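DMATS type aromatic prenyltransferase (Streptomyces coelicolor, PDB 6ZS0) catalyses the transfer of a dimethylallyl group to tryptophan, probably at C5 of its indole ring, within an ABBA-type barrel. Local coordinates at residues A231-G234 with F235-A239; Y280-H283 with D284-L288; E314-P317 with E318-V321. One frame throughout, in Å; residues are numbered along the deposited sequence.

Interaction 1: A231-G234 with F235-A239; sequences AVEG and FFRTA
Phe235, Phe236, Arg237 and Thr238 each turn their backbone N-H to a carbonyl four residues back, on Ala231, Val232, Glu233 and Gly234, as expected of the alpha-helix 229-240; the bond from Phe236 N to Val232 O, 2.9 Å, is the shortest of the four. On this frame Glu233 and Arg237, one turn apart, lie side by side and point the same way. Both leave the backbone with CG anti to the carbonyl carbon (chi1 -70° for Glu233) and then run extended, which brings acid and guanidinium level with each other. Arg237 NH1 gives a hydrogen bond of 2.9 Å to Glu233 OE1, which receives it on the anti lone pair, away from its sister oxygen; carboxylate and guanidinium planes stand 40° apart. A water completes the bridge, donating to Glu233 OE1 over 3.0 Å and accepting from Arg237 NH2 over 2.9 Å, in the guanidinium plane. Nearer the backbone, Arg237 CG rests on Glu233 O at 3.3 Å.

Gly234 O illustrates a second device, the doubly used carbonyl. Thr238 N reaches it at 3.0 Å and Thr238 OG1 donates to it from 3.0 Å, the two coming from opposite faces of the carbonyl plane. Phe235, in contrast, touches Leu273 and Ile275 of strand 270-275 and Val294 of helix 284-297, with Ala239 CB over one face of its ring. Phe236 packs on Ala214 and Ala217 of helix 214-217.

The helix is therefore amphipathic: both aromatic rings are buried, Phe235 against barrel strand and helix, Phe236 against helix 214-217. Thr238 faces helix 284-297 with its hydroxyl bonded to Gly234 O, while the more accessible side carries an i to i+4 salt bridge, its charges joined both directly and through water.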
ATOM      1  N   ALA A 231     -18.817  -4.452 -11.942  1.00 30.88           N
ATOM      2  CA  ALA A 231     -17.344  -4.409 -12.110  1.00 30.12           C
ATOM      3  C   ALA A 231     -16.703  -4.859 -10.797  1.00 27.95           C
ATOM      4  O   ALA A 231     -15.691  -5.545 -10.831  1.00 28.01           O
ATOM      5  CB  ALA A 231     -16.850  -3.034 -12.506  1.00 30.17           C
ATOM      6  N   VAL A 232     -17.294  -4.466  -9.685  1.00 26.83           N
ATOM      7  CA  VAL A 232     -16.756  -4.792  -8.340  1.00 25.34           C
ATOM      8  C   VAL A 232     -16.941  -6.298  -8.119  1.00 24.78           C
ATOM      9  O   VAL A 232     -15.989  -6.951  -7.661  1.00 23.53           O
ATOM     10  CB  VAL A 232     -17.410  -3.929  -7.249  1.00 25.37           C
ATOM     11  CG1 VAL A 232     -16.945  -4.342  -5.863  1.00 24.94           C
ATOM     12  CG2 VAL A 232     -17.119  -2.452  -7.470  1.00 25.86           C
ATOM     13  N   GLU A 233     -18.096  -6.859  -8.499  1.00 25.48           N
ATOM     14  CA  GLU A 233     -18.369  -8.309  -8.317  1.00 26.30           C
ATOM     15  C   GLU A 233     -17.450  -9.121  -9.221  1.00 25.41           C
ATOM     16  O   GLU A 233     -16.926 -10.125  -8.756  1.00 24.29           O
ATOM     17  CB  GLU A 233     -19.831  -8.671  -8.599  1.00 28.49           C
ATOM     18  CG  GLU A 233     -20.777  -8.135  -7.550  1.00 29.78           C
ATOM     19  CD  GLU A 233     -22.042  -8.942  -7.346  1.00 32.03           C
ATOM     20  OE1 GLU A 233     -21.993 -10.190  -7.519  1.00 34.99           O
ATOM     21  OE2 GLU A 233     -23.069  -8.333  -6.979  1.00 33.47           O
ATOM     22  N   GLY A 234     -17.285  -8.692 -10.473  1.00 25.36           N
ATOM     23  CA  GLY A 234     -16.405  -9.365 -11.437  1.00 26.10           C
ATOM     24  C   GLY A 234     -14.981  -9.411 -10.913  1.00 24.67           C
ATOM     25  O   GLY A 234     -14.339 -10.470 -10.979  1.00 25.16           O
ATOM     26  N   PHE A 235     -14.513  -8.300 -10.375  1.00 23.81           N
ATOM     27  CA  PHE A 235     -13.128  -8.182  -9.886  1.00 22.56           C
ATOM     28  C   PHE A 235     -12.999  -9.098  -8.672  1.00 21.16           C
ATOM     29  O   PHE A 235     -12.023  -9.863  -8.596  1.00 21.44           O
ATOM     30  CB  PHE A 235     -12.790  -6.739  -9.551  1.00 22.36           C
ATOM     31  CG  PHE A 235     -11.584  -6.604  -8.674  1.00 21.45           C
ATOM     32  CD1 PHE A 235     -10.317  -6.829  -9.189  1.00 21.86           C
ATOM     33  CD2 PHE A 235     -11.717  -6.281  -7.344  1.00 20.87           C
ATOM     34  CE1 PHE A 235      -9.206  -6.747  -8.370  1.00 21.30           C
ATOM     35  CE2 PHE A 235     -10.597  -6.151  -6.545  1.00 20.34           C
ATOM     36  CZ  PHE A 235      -9.350  -6.381  -7.062  1.00 20.42           C
ATOM     37  N   PHE A 236     -13.950  -9.007  -7.746  1.00 20.83           N
ATOM     38  CA  PHE A 236     -13.964  -9.855  -6.528  1.00 20.60           C
ATOM     39  C   PHE A 236     -13.793 -11.323  -6.951  1.00 21.27           C
ATOM     40  O   PHE A 236     -12.961 -12.037  -6.392  1.00 21.05           O
ATOM     41  CB  PHE A 236     -15.236  -9.630  -5.712  1.00 20.53           C
ATOM     42  CG  PHE A 236     -15.359 -10.508  -4.484  1.00 20.04           C
ATOM     43  CD1 PHE A 236     -15.131 -10.008  -3.204  1.00 20.09           C
ATOM     44  CD2 PHE A 236     -15.778 -11.820  -4.599  1.00 20.61           C
ATOM     45  CE1 PHE A 236     -15.276 -10.830  -2.087  1.00 19.80           C
ATOM     46  CE2 PHE A 236     -15.890 -12.641  -3.489  1.00 20.68           C
ATOM     47  CZ  PHE A 236     -15.650 -12.136  -2.233  1.00 19.92           C
ATOM     48  N   ARG A 237     -14.583 -11.781  -7.917  1.00 23.46           N
ATOM     49  CA  ARG A 237     -14.586 -13.209  -8.307  1.00 25.14           C
ATOM     50  C   ARG A 237     -13.284 -13.583  -9.015  1.00 24.79           C
ATOM     51  O   ARG A 237     -12.769 -14.686  -8.751  1.00 25.17           O
ATOM     52  CB  ARG A 237     -15.804 -13.517  -9.182  1.00 27.80           C
ATOM     53  CG  ARG A 237     -17.121 -13.417  -8.429  1.00 29.58           C
ATOM     54  CD  ARG A 237     -18.264 -14.056  -9.185  1.00 32.33           C
ATOM     55  NE  ARG A 237     -19.335 -14.365  -8.245  1.00 34.21           N
ATOM     56  CZ  ARG A 237     -20.358 -13.568  -7.951  1.00 35.13           C
ATOM     57  NH1 ARG A 237     -20.495 -12.392  -8.547  1.00 37.06           N
ATOM     58  NH2 ARG A 237     -21.247 -13.952  -7.053  1.00 36.20           N
ATOM     59  N   THR A 238     -12.764 -12.718  -9.883  1.00 24.82           N
ATOM     60  CA  THR A 238     -11.508 -12.998 -10.623  1.00 25.30           C
ATOM     61  C   THR A 238     -10.358 -13.103  -9.622  1.00 24.20           C
ATOM     62  O   THR A 238      -9.564 -14.035  -9.738  1.00 25.49           O
ATOM     63  CB  THR A 238     -11.222 -11.953 -11.700  1.00 26.38           C
ATOM     64  OG1 THR A 238     -12.320 -11.966 -12.618  1.00 27.91           O
ATOM     65  CG2 THR A 238      -9.919 -12.209 -12.431  1.00 26.95           C
ATOM     66  N   ALA A 239     -10.276 -12.172  -8.685  1.00 23.40           N
ATOM     67  CA  ALA A 239      -9.123 -12.047  -7.769  1.00 22.78           C
ATOM     68  C   ALA A 239      -9.141 -13.207  -6.776  1.00 22.95           C
ATOM     69  O   ALA A 239      -8.101 -13.788  -6.497  1.00 22.66           O
ATOM     70  CB  ALA A 239      -9.170 -10.709  -7.067  1.00 22.03           C
TER
HETATM   71  O   HOH W   1     -23.218 -12.266  -5.739  1.00 48.59           O

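Interaction 2: Y280-H283 with D284-L288; sequences YVRH and DGEAL
Glu286 reaches back from the first turn of helix 284-297 and holds two groups of Arg282, the residue just before the N-cap His283. Its chain, extended beyond CG, delivers one oxygen to each. Glu286 OE1 accepts an almost straight hydrogen bond of 2.9 Å from Arg282 N, met from above the carboxylate plane. Glu286 OE2 takes Arg282 NH2 at 2.7 Å on its syn lone pair, in a salt bridge lying in the guanidinium plane. The arginine is extended from CG to NE, passes its CD within 3.2 Å of Glu286 OE2, and sets its guanidinium nearly perpendicular to the carboxylate, 84° between planes.

His283 adopts the less common first torsion, with CG between the backbone N and the carbonyl carbon (chi1 52°). This folds the ring over the start of the helix: Gly285 N lies at its edge, in plane, and Glu286 CG lies over one face, 4.1 Å from the ring centroid, in a CH-pi contact. His283 O accepts from Ala287 N at 3.3 Å and only weakly from Glu286 N. Val281 CG1 meets Ala287 CB at 4.2 Å. Asp284 turns its carboxylate away to the backbone N-H groups of Leu323 and Ile324, where strand 324-332 begins, and to a salt bridge with Arg315.

Glu286, third residue after the N-cap, thus accepts from the N-H of the residue before the N-cap, where a capping box would use that of the N-cap itself; the geometry is only related to that motif. A carboxylate in this first turn should be stabilised both by the helix dipole and by the arginine, which would probably keep it ionised.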
ATOM      1  N   TYR A 280      -5.117 -16.818  -1.645  1.00 16.78           N
ATOM      2  CA  TYR A 280      -6.203 -17.480  -2.436  1.00 17.63           C
ATOM      3  C   TYR A 280      -5.634 -18.177  -3.669  1.00 18.57           C
ATOM      4  O   TYR A 280      -6.434 -18.547  -4.542  1.00 20.29           O
ATOM      5  CB  TYR A 280      -7.293 -16.463  -2.826  1.00 17.59           C
ATOM      6  CG  TYR A 280      -7.930 -15.831  -1.612  1.00 17.45           C
ATOM      7  CD1 TYR A 280      -8.592 -16.596  -0.682  1.00 17.55           C
ATOM      8  CD2 TYR A 280      -7.846 -14.471  -1.381  1.00 17.41           C
ATOM      9  CE1 TYR A 280      -9.129 -16.049   0.468  1.00 17.54           C
ATOM     10  CE2 TYR A 280      -8.401 -13.890  -0.256  1.00 17.39           C
ATOM     11  CZ  TYR A 280      -9.056 -14.680   0.673  1.00 17.45           C
ATOM     12  OH  TYR A 280      -9.568 -14.156   1.829  1.00 17.38           O
ATOM     13  N   VAL A 281      -4.322 -18.353  -3.743  1.00 18.46           N
ATOM     14  CA  VAL A 281      -3.649 -18.969  -4.918  1.00 19.14           C
ATOM     15  C   VAL A 281      -2.708 -20.073  -4.451  1.00 20.05           C
ATOM     16  O   VAL A 281      -2.259 -20.021  -3.315  1.00 18.87           O
ATOM     17  CB  VAL A 281      -2.860 -17.920  -5.705  1.00 18.94           C
ATOM     18  CG1 VAL A 281      -3.777 -16.896  -6.321  1.00 19.18           C
ATOM     19  CG2 VAL A 281      -1.799 -17.264  -4.842  1.00 18.56           C
ATOM     20  N   ARG A 282      -2.343 -20.973  -5.366  1.00 21.77           N
ATOM     21  CA  ARG A 282      -1.294 -21.994  -5.116  1.00 23.11           C
ATOM     22  C   ARG A 282       0.084 -21.347  -5.193  1.00 22.41           C
ATOM     23  O   ARG A 282       0.973 -21.815  -4.508  1.00 21.87           O
ATOM     24  CB  ARG A 282      -1.350 -23.104  -6.162  1.00 25.33           C
ATOM     25  CG  ARG A 282      -2.639 -23.894  -6.185  1.00 27.79           C
ATOM     26  CD  ARG A 282      -2.616 -24.912  -7.327  1.00 30.26           C
ATOM     27  NE  ARG A 282      -3.764 -25.819  -7.327  1.00 33.33           N
ATOM     28  CZ  ARG A 282      -4.967 -25.549  -7.848  1.00 34.80           C
ATOM     29  NH1 ARG A 282      -5.928 -26.462  -7.785  1.00 36.36           N
ATOM     30  NH2 ARG A 282      -5.209 -24.371  -8.412  1.00 34.97           N
ATOM     31  N   HIS A 283       0.258 -20.353  -6.059  1.00 21.83           N
ATOM     32  CA  HIS A 283       1.575 -19.734  -6.337  1.00 22.26           C
ATOM     33  C   HIS A 283       1.383 -18.429  -7.094  1.00 21.65           C
ATOM     34  O   HIS A 283       0.243 -18.115  -7.523  1.00 21.29           O
ATOM     35  CB  HIS A 283       2.520 -20.715  -7.073  1.00 23.02           C
ATOM     36  CG  HIS A 283       1.920 -21.320  -8.295  1.00 23.96           C
ATOM     37  ND1 HIS A 283       1.682 -20.582  -9.421  1.00 24.26           N
ATOM     38  CD2 HIS A 283       1.495 -22.581  -8.559  1.00 24.96           C
ATOM     39  CE1 HIS A 283       1.145 -21.365 -10.354  1.00 24.76           C
ATOM     40  NE2 HIS A 283       1.024 -22.595  -9.845  1.00 25.23           N
ATOM     41  N   ASP A 284       2.462 -17.691  -7.272  1.00 21.62           N
ATOM     42  CA  ASP A 284       2.423 -16.385  -7.960  1.00 21.69           C
ATOM     43  C   ASP A 284       2.120 -16.543  -9.446  1.00 21.85           C
ATOM     44  O   ASP A 284       1.674 -15.561 -10.057  1.00 21.62           O
ATOM     45  CB  ASP A 284       3.717 -15.611  -7.707  1.00 21.98           C
ATOM     46  CG  ASP A 284       3.666 -14.957  -6.352  1.00 22.54           C
ATOM     47  OD1 ASP A 284       2.732 -14.142  -6.167  1.00 23.79           O
ATOM     48  OD2 ASP A 284       4.550 -15.234  -5.529  1.00 21.96           O
ATOM     49  N   GLY A 285       2.307 -17.720 -10.031  1.00 22.41           N
ATOM     50  CA  GLY A 285       1.848 -17.931 -11.425  1.00 22.66           C
ATOM     51  C   GLY A 285       0.342 -17.712 -11.535  1.00 22.80           C
ATOM     52  O   GLY A 285      -0.127 -17.051 -12.497  1.00 22.96           O
ATOM     53  N   GLU A 286      -0.414 -18.263 -10.593  1.00 23.04           N
ATOM     54  CA  GLU A 286      -1.884 -18.107 -10.520  1.00 23.17           C
ATOM     55  C   GLU A 286      -2.231 -16.654 -10.217  1.00 22.16           C
ATOM     56  O   GLU A 286      -3.128 -16.129 -10.833  1.00 22.04           O
ATOM     57  CB  GLU A 286      -2.467 -19.019  -9.454  1.00 24.61           C
ATOM     58  CG  GLU A 286      -2.439 -20.472  -9.832  1.00 26.11           C
ATOM     59  CD  GLU A 286      -3.295 -21.346  -8.935  1.00 27.06           C
ATOM     60  OE1 GLU A 286      -3.777 -20.853  -7.903  1.00 26.15           O
ATOM     61  OE2 GLU A 286      -3.472 -22.531  -9.272  1.00 29.84           O
ATOM     62  N   ALA A 287      -1.540 -16.018  -9.268  1.00 21.26           N
ATOM     63  CA  ALA A 287      -1.813 -14.595  -8.956  1.00 20.92           C
ATOM     64  C   ALA A 287      -1.612 -13.740 -10.215  1.00 21.18           C
ATOM     65  O   ALA A 287      -2.447 -12.850 -10.462  1.00 20.35           O
ATOM     66  CB  ALA A 287      -0.967 -14.145  -7.800  1.00 20.39           C
ATOM     67  N   LEU A 288      -0.538 -14.001 -10.975  1.00 21.83           N
ATOM     68  CA  LEU A 288      -0.191 -13.249 -12.204  1.00 23.15           C
ATOM     69  C   LEU A 288      -1.295 -13.477 -13.248  1.00 23.05           C
ATOM     70  O   LEU A 288      -1.740 -12.490 -13.891  1.00 22.79           O
ATOM     71  CB  LEU A 288       1.193 -13.675 -12.716  1.00 24.63           C
ATOM     72  CG  LEU A 288       1.843 -12.725 -13.733  1.00 26.28           C
ATOM     73  CD1 LEU A 288       2.143 -11.369 -13.118  1.00 26.70           C
ATOM     74  CD2 LEU A 288       3.144 -13.295 -14.286  1.00 26.56           C
TER

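Interaction 3: E314-P317 with E318-V321; sequences ERRP and EDGV
Arg316 arches over Asp319, and almost every atom from its CB outward has a partner in the turn that follows. CB is 3.3 Å from Asp319 OD2, CG passes the same oxygen at 3.7 Å, and CD more distantly at 4.2 Å. Bends at chi2 and chi3 then curl the chain back, which keeps NE 3.5 Å from Asp319 OD2 and leaves CZ near both Asp319 oxygens. At the tip the guanidinium lays one face over Asp319 OD1, planes 75° apart; Arg316 NH2 is 3.4 Å from Asp319 OD1, but no N-H points at it, and the attraction is one of charges alone. Arg316 NH1 sits 3.6 Å from Glu318 CB and makes a long salt bridge to Glu318 OE2. Because one pair is long and the other undirected, the three residues form a loose surface network.

Asp319 N donates to Arg316 O at 3.0 Å, and Gly320 N makes a weak bond to Pro317 O; both close the short 3-10 turn. Arg315, also bent at chi2 and chi3, spreads its guanidinium flat against Gly320, whose CA stands 3.3 Å above the centre of the plane. The absence of a side chain there permits so close an approach, and Arg315 NH1 goes on to a salt bridge with Asp284.

This turn connects helix 303-312 to strand 324-332 at the protein surface. Arg315 carries it inward to the first residue of helix 284-297 and onto Leu323, while Glu318 touches His283 and Val321 touches Val281, in the loop leading into that helix.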
ATOM      1  N   GLU A 314      14.462 -13.337  -9.219  1.00 33.80           N
ATOM      2  CA  GLU A 314      14.799 -14.363 -10.242  1.00 36.37           C
ATOM      3  C   GLU A 314      13.949 -15.626 -10.058  1.00 37.41           C
ATOM      4  O   GLU A 314      13.900 -16.423 -11.000  1.00 40.32           O
ATOM      5  CB  GLU A 314      16.286 -14.709 -10.160  1.00 37.91           C
ATOM      6  CG  GLU A 314      17.187 -13.484 -10.184  1.00 39.37           C
ATOM      7  N   ARG A 315      13.310 -15.790  -8.898  1.00 38.31           N
ATOM      8  CA  ARG A 315      12.393 -16.917  -8.575  1.00 38.10           C
ATOM      9  C   ARG A 315      11.331 -17.047  -9.687  1.00 37.84           C
ATOM     10  O   ARG A 315      10.725 -16.029 -10.050  1.00 37.80           O
ATOM     11  CB  ARG A 315      11.765 -16.652  -7.201  1.00 39.05           C
ATOM     12  CG  ARG A 315      11.156 -17.869  -6.516  1.00 39.89           C
ATOM     13  CD  ARG A 315       9.647 -17.823  -6.543  1.00 39.53           C
ATOM     14  NE  ARG A 315       9.064 -17.092  -5.426  1.00 39.05           N
ATOM     15  CZ  ARG A 315       7.785 -16.713  -5.348  1.00 38.47           C
ATOM     16  NH1 ARG A 315       6.939 -16.978  -6.334  1.00 37.51           N
ATOM     17  NH2 ARG A 315       7.356 -16.065  -4.276  1.00 38.45           N
ATOM     18  N   ARG A 316      11.125 -18.250 -10.221  1.00 36.73           N
ATOM     19  CA  ARG A 316       9.914 -18.580 -11.026  1.00 36.16           C
ATOM     20  C   ARG A 316       8.682 -18.242 -10.186  1.00 33.23           C
ATOM     21  O   ARG A 316       8.602 -18.653  -9.045  1.00 32.83           O
ATOM     22  CB  ARG A 316       9.880 -20.065 -11.396  1.00 38.96           C
ATOM     23  CG  ARG A 316      10.960 -20.487 -12.381  1.00 42.05           C
ATOM     24  CD  ARG A 316      10.472 -21.535 -13.361  1.00 45.27           C
ATOM     25  NE  ARG A 316      10.371 -22.859 -12.759  1.00 48.85           N
ATOM     26  CZ  ARG A 316       9.245 -23.577 -12.612  1.00 51.62           C
ATOM     27  NH1 ARG A 316       8.075 -23.123 -13.041  1.00 52.14           N
ATOM     28  NH2 ARG A 316       9.303 -24.772 -12.043  1.00 53.61           N
ATOM     29  N   PRO A 317       7.715 -17.450 -10.693  1.00 30.17           N
ATOM     30  CA  PRO A 317       6.457 -17.218  -9.983  1.00 29.18           C
ATOM     31  C   PRO A 317       5.810 -18.506  -9.455  1.00 28.82           C
ATOM     32  O   PRO A 317       5.268 -18.474  -8.374  1.00 26.29           O
ATOM     33  CB  PRO A 317       5.595 -16.542 -11.056  1.00 28.91           C
ATOM     34  CG  PRO A 317       6.609 -15.758 -11.847  1.00 29.80           C
ATOM     35  CD  PRO A 317       7.790 -16.693 -11.949  1.00 30.11           C
ATOM     36  N   GLU A 318       5.933 -19.612 -10.199  1.00 29.09           N
ATOM     37  CA  GLU A 318       5.265 -20.903  -9.905  1.00 30.11           C
ATOM     38  C   GLU A 318       5.928 -21.604  -8.711  1.00 29.48           C
ATOM     39  O   GLU A 318       5.348 -22.594  -8.241  1.00 28.96           O
ATOM     40  CB  GLU A 318       5.309 -21.821 -11.132  1.00 32.12           C
ATOM     41  CG  GLU A 318       4.515 -21.290 -12.310  1.00 34.46           C
ATOM     42  CD  GLU A 318       5.148 -20.215 -13.196  1.00 35.53           C
ATOM     43  OE1 GLU A 318       4.426 -19.714 -14.091  1.00 37.56           O
ATOM     44  OE2 GLU A 318       6.342 -19.854 -12.992  1.00 35.79           O
ATOM     45  N   ASP A 319       7.092 -21.124  -8.255  1.00 29.25           N
ATOM     46  CA  ASP A 319       7.922 -21.793  -7.218  1.00 30.42           C
ATOM     47  C   ASP A 319       7.715 -21.134  -5.865  1.00 29.97           C
ATOM     48  O   ASP A 319       8.457 -21.467  -4.951  1.00 30.51           O
ATOM     49  CB  ASP A 319       9.409 -21.766  -7.579  1.00 31.91           C
ATOM     50  CG  ASP A 319       9.754 -22.741  -8.675  1.00 33.91           C
ATOM     51  OD1 ASP A 319       8.980 -23.677  -8.870  1.00 36.18           O
ATOM     52  OD2 ASP A 319      10.783 -22.537  -9.331  1.00 35.93           O
ATOM     53  N   GLY A 320       6.746 -20.235  -5.736  1.00 28.21           N
ATOM     54  CA  GLY A 320       6.419 -19.651  -4.432  1.00 27.07           C
ATOM     55  C   GLY A 320       5.130 -18.866  -4.482  1.00 25.87           C
ATOM     56  O   GLY A 320       4.472 -18.846  -5.528  1.00 24.77           O
ATOM     57  N   VAL A 321       4.815 -18.206  -3.389  1.00 26.21           N
ATOM     58  CA  VAL A 321       3.586 -17.384  -3.283  1.00 25.80           C
ATOM     59  C   VAL A 321       3.963 -16.096  -2.564  1.00 25.39           C
ATOM     60  O   VAL A 321       4.997 -16.084  -1.867  1.00 27.93           O
ATOM     61  CB  VAL A 321       2.490 -18.173  -2.554  1.00 26.59           C
ATOM     62  CG1 VAL A 321       2.855 -18.409  -1.102  1.00 27.20           C
ATOM     63  CG2 VAL A 321       1.150 -17.485  -2.675  1.00 26.12           C
TER

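How the interactions relate
The three contacts follow one another along the chain, each closing before the next opens. Interactions 2 and 3 are neighbours, with centres 9 Å apart, and touch directly: Gly320 O lies 2.9 Å from Asp284 N, a probable hydrogen bond. Interaction 1 lies about 16 Å from interaction 2 and 25 Å from interaction 3, centre to centre, and touches neither. Helix 284-297 is nevertheless common ground: it meets helix 229-240 along its later turns, where Arg290 and Val294 lie, and the turn 314-321 at its start. Outside the antiparallel barrel of the ABBA fold, it thereby ties the connection between helix 303-312 and strand 324-332 to the helices around the barrel.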